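Prepilin (Salmonella typhi, PDB 3FHV) is the type IVb pilin PilS, whose soluble domain binds a peptide probably representing the cystic fibrosis transmembrane conductance regulator, consistent with a role in adhesion. Local coordinates at residues E10-N13 with Y14-A18; G36-M39 with T40-I44. All coordinates share one frame; numbering follows the deposited sequence.

From the N terminus the chain first runs through helix 8-25, the helical spine of the pilin domain, and contact 1 (10-13 with 14-18) is made within its opening turns. After an intervening loop, contact 2 (36-39 with 40-44) forms in the short helix 36-45. Each joins adjoining segments, so neither closes a loop; they follow in series without nesting or crossing. The centres of contacts 1 and 2 lie about 16 Å apart; the nearest atoms of contacts 1 and 2 are about 5 Å apart and do not touch. Met39 and Leu43 of contact 2 pack on the later turns of helix 8-25, while strand 72-78 receives side chains from both contacts, tying the two helices to the antiparallel sheet.

Contact 1 of 2, residues E10-N13 with Y14-A18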
# COMPACT_ATOMS: atom_id res chain seq x y z
N GLU A 10 -9.09 -8.41 -2.18
CA GLU A 10 -9.24 -8.71 -0.77
C GLU A 10 -7.94 -9.25 -0.18
O GLU A 10 -7.49 -8.80 0.89
CB GLU A 10 -10.38 -9.71 -0.57
CG GLU A 10 -11.78 -9.17 -0.91
CD GLU A 10 -11.98 -8.88 -2.41
OE1 GLU A 10 -11.34 -9.54 -3.25
OE2 GLU A 10 -12.80 -8.00 -2.74
N LEU A 11 -7.33 -10.20 -0.87
CA LEU A 11 -6.08 -10.81 -0.41
C LEU A 11 -4.99 -9.75 -0.30
O LEU A 11 -4.27 -9.66 0.70
CB LEU A 11 -5.64 -11.90 -1.38
CG LEU A 11 -4.42 -12.72 -0.96
CD1 LEU A 11 -4.74 -13.56 0.27
CD2 LEU A 11 -4.01 -13.63 -2.11
N THR A 12 -4.87 -8.93 -1.33
CA THR A 12 -3.88 -7.87 -1.35
C THR A 12 -4.14 -6.86 -0.24
O THR A 12 -3.20 -6.31 0.35
CB THR A 12 -3.89 -7.15 -2.72
OG1 THR A 12 -3.59 -8.10 -3.75
CG2 THR A 12 -2.83 -6.02 -2.75
N ASN A 13 -5.42 -6.61 0.05
CA ASN A 13 -5.78 -5.66 1.10
C ASN A 13 -5.32 -6.13 2.47
O ASN A 13 -4.75 -5.35 3.23
CB ASN A 13 -7.30 -5.39 1.12
CG ASN A 13 -7.73 -4.37 0.08
OD1 ASN A 13 -6.94 -3.53 -0.34
ND2 ASN A 13 -8.99 -4.43 -0.32
N TYR A 14 -5.55 -7.40 2.78
CA TYR A 14 -5.13 -7.91 4.08
C TYR A 14 -3.61 -7.98 4.18
O TYR A 14 -3.04 -7.68 5.22
CB TYR A 14 -5.72 -9.31 4.33
CG TYR A 14 -7.24 -9.30 4.34
CD1 TYR A 14 -7.94 -8.38 5.11
CD2 TYR A 14 -7.96 -10.19 3.54
CE1 TYR A 14 -9.34 -8.33 5.08
CE2 TYR A 14 -9.34 -10.15 3.50
CZ TYR A 14 -10.03 -9.22 4.26
OH TYR A 14 -11.40 -9.16 4.19
N GLN A 15 -2.96 -8.36 3.09
CA GLN A 15 -1.51 -8.47 3.11
C GLN A 15 -0.85 -7.11 3.32
O GLN A 15 0.07 -6.98 4.13
CB GLN A 15 -1.01 -9.14 1.82
CG GLN A 15 -1.32 -10.63 1.76
CD GLN A 15 -1.02 -11.26 0.41
OE1 GLN A 15 -0.31 -10.69 -0.40
NE2 GLN A 15 -1.56 -12.45 0.18
N THR A 16 -1.33 -6.10 2.60
CA THR A 16 -0.77 -4.76 2.74
C THR A 16 -1.12 -4.14 4.09
O THR A 16 -0.29 -3.45 4.68
CB THR A 16 -1.23 -3.82 1.58
OG1 THR A 16 -2.65 -3.84 1.46
CG2 THR A 16 -0.61 -4.25 0.26
N LEU A 17 -2.34 -4.38 4.58
CA LEU A 17 -2.76 -3.86 5.87
C LEU A 17 -1.82 -4.42 6.94
O LEU A 17 -1.39 -3.71 7.85
CB LEU A 17 -4.21 -4.25 6.18
CG LEU A 17 -4.78 -3.82 7.55
CD1 LEU A 17 -4.72 -2.31 7.69
CD2 LEU A 17 -6.21 -4.33 7.70
N ALA A 18 -1.48 -5.70 6.81
CA ALA A 18 -0.56 -6.34 7.75
C ALA A 18 0.81 -5.68 7.67
O ALA A 18 1.41 -5.34 8.69
CB ALA A 18 -0.44 -7.84 7.44
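The hydroxyl of Thr16 faces two neighbouring carbonyl oxygens of the preceding turn, with OG1 2.8 Å from Thr12 O and 3.1 Å from Asn13 O. Its one proton is within reach of both. A chi1 of 52° sets OG1 between the backbone N and the carbonyl carbon, folding the hydroxyl back over the helix. Thr12 O also accepts the nearly straight bond from Thr16 N (2.9 Å, 163° at the hydrogen), part of the i to i+4 pattern of an alpha helix. The methyls of the two threonines meet obliquely, CG2 of Thr12 4.1 Å from CG2 of Thr16, on the side where Gly56 and Val54 of the second subunit pack. Thr12 OG1 has hydrogen-bond partners in Gly61 O of that subunit and Gly8 O of the preceding turn, two carbonyls for one proton; a small beta-branched residue with a hydroxyl suits such an interface.

On another side, Gln15 runs extended beyond CG, and its amide end crosses Leu11 obliquely. Both side chains also touch Met108 of helix 98-111, and Gln15 touches Ser111 as well. Tyr14, buried, passes its ring obliquely beside the carbonyl of Glu10, with CD2 only 3.0 Å from Glu10 O, which Tyr14 N already holds. The ring continues toward the sheet, where it meets Phe152 and its OH bonds to Thr93.

The helix thus divides its side chains among three neighbours: Tyr14 and Leu17 toward the sheet, Glu10, Leu11 and Gln15 toward helix 98-111, and Thr12, Asn13 and Thr16 toward the partner subunit. For the buried Thr16, a hydroxyl turned back to main-chain carbonyls probably helps a polar residue sit in close-packed surroundings.

Contact 2 of 2, residues G36-M39 with T40-I44; sequences GAKM and TDTLI
Met39 and Leu43 meet one turn apart on the inner side of helix 36-45, a short alpha helix of the pilin fold packed against helix 8-25 and strand 72-78. Their apolar contact runs from Met39 CG to Leu43 CD1 (4.2 Å). With chi1 at -178° the unbranched Met39 chain extends away from its own backbone nitrogen, reaching Thr21, Met25 and Val75, a role suited to a long, flexible thioether.

Among the backbone bonds, Gly36 O accepts Thr40 N at 2.8 Å. Thr40 OG1 lies 2.9 Å from Gly36 O and accepts a bond from Val75 N, which stitches the helix to the strand. Thr42 doubles its hold: its N and its OG1 (2.9 Å) both bond Lys38 O, from opposite faces of the carbonyl plane.

Water links the opposite charges on the side where Lys38 is exposed. Lys38 NZ and Asp41 OD2 stand 4.6 Å apart, too far to touch, and two waters bridge them, while Asp41 OD1 bonds to Ala63 N. One water accepts from Lys38 NZ and donates both to Asp41 OD2 and to Thr42 OG1, the latter at 2.7 Å.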
# COMPACT_ATOMS: atom_id res chain seq x y z
N GLY A 36 -9.21 -3.21 19.60
CA GLY A 36 -9.14 -3.18 18.15
C GLY A 36 -9.71 -1.89 17.60
O GLY A 36 -9.22 -1.37 16.60
N ALA A 37 -10.75 -1.36 18.25
CA ALA A 37 -11.36 -0.12 17.79
C ALA A 37 -10.33 0.99 17.66
O ALA A 37 -10.32 1.72 16.67
CB ALA A 37 -12.47 0.29 18.74
N LYS A 38 -9.47 1.13 18.67
CA LYS A 38 -8.45 2.18 18.66
C LYS A 38 -7.32 1.91 17.69
O LYS A 38 -6.86 2.80 16.99
CB LYS A 38 -7.88 2.37 20.06
CG LYS A 38 -6.80 3.44 20.14
CD LYS A 38 -7.35 4.80 19.74
CE LYS A 38 -6.33 5.91 19.92
NZ LYS A 38 -6.92 7.22 19.53
N MET A 39 -6.85 0.67 17.67
CA MET A 39 -5.75 0.29 16.79
C MET A 39 -6.17 0.43 15.33
O MET A 39 -5.38 0.89 14.48
CB MET A 39 -5.32 -1.15 17.09
CG MET A 39 -4.15 -1.64 16.25
SD MET A 39 -3.53 -3.23 16.84
CE MET A 39 -1.88 -3.21 16.13
N THR A 40 -7.41 0.03 15.04
CA THR A 40 -7.93 0.10 13.67
C THR A 40 -8.12 1.56 13.25
O THR A 40 -7.80 1.92 12.12
CB THR A 40 -9.26 -0.68 13.56
OG1 THR A 40 -9.01 -2.07 13.82
CG2 THR A 40 -9.85 -0.55 12.15
N ASP A 41 -8.61 2.40 14.15
CA ASP A 41 -8.80 3.81 13.82
C ASP A 41 -7.46 4.48 13.52
O ASP A 41 -7.35 5.27 12.57
CB ASP A 41 -9.50 4.56 14.96
CG ASP A 41 -9.53 6.05 14.72
OD1 ASP A 41 -10.41 6.53 13.97
OD2 ASP A 41 -8.65 6.76 15.27
N THR A 42 -6.44 4.18 14.32
CA THR A 42 -5.11 4.75 14.13
C THR A 42 -4.56 4.37 12.75
O THR A 42 -4.00 5.21 12.04
CB THR A 42 -4.12 4.26 15.22
OG1 THR A 42 -4.64 4.56 16.52
CG2 THR A 42 -2.77 4.93 15.05
N LEU A 43 -4.72 3.10 12.38
CA LEU A 43 -4.26 2.61 11.08
C LEU A 43 -4.98 3.33 9.95
O LEU A 43 -4.36 3.75 8.97
CB LEU A 43 -4.48 1.10 10.97
CG LEU A 43 -3.44 0.29 11.74
CD1 LEU A 43 -3.96 -1.11 12.05
CD2 LEU A 43 -2.15 0.25 10.93
N ILE A 44 -6.29 3.48 10.09
CA ILE A 44 -7.06 4.18 9.07
C ILE A 44 -6.54 5.61 8.95
O ILE A 44 -6.36 6.12 7.86
CB ILE A 44 -8.55 4.18 9.43
CG1 ILE A 44 -9.07 2.73 9.38
CG2 ILE A 44 -9.33 5.07 8.48
CD1 ILE A 44 -10.54 2.58 9.71
O HOH W 1 -6.32 6.69 16.69
O HOH W 2 -9.22 7.46 18.27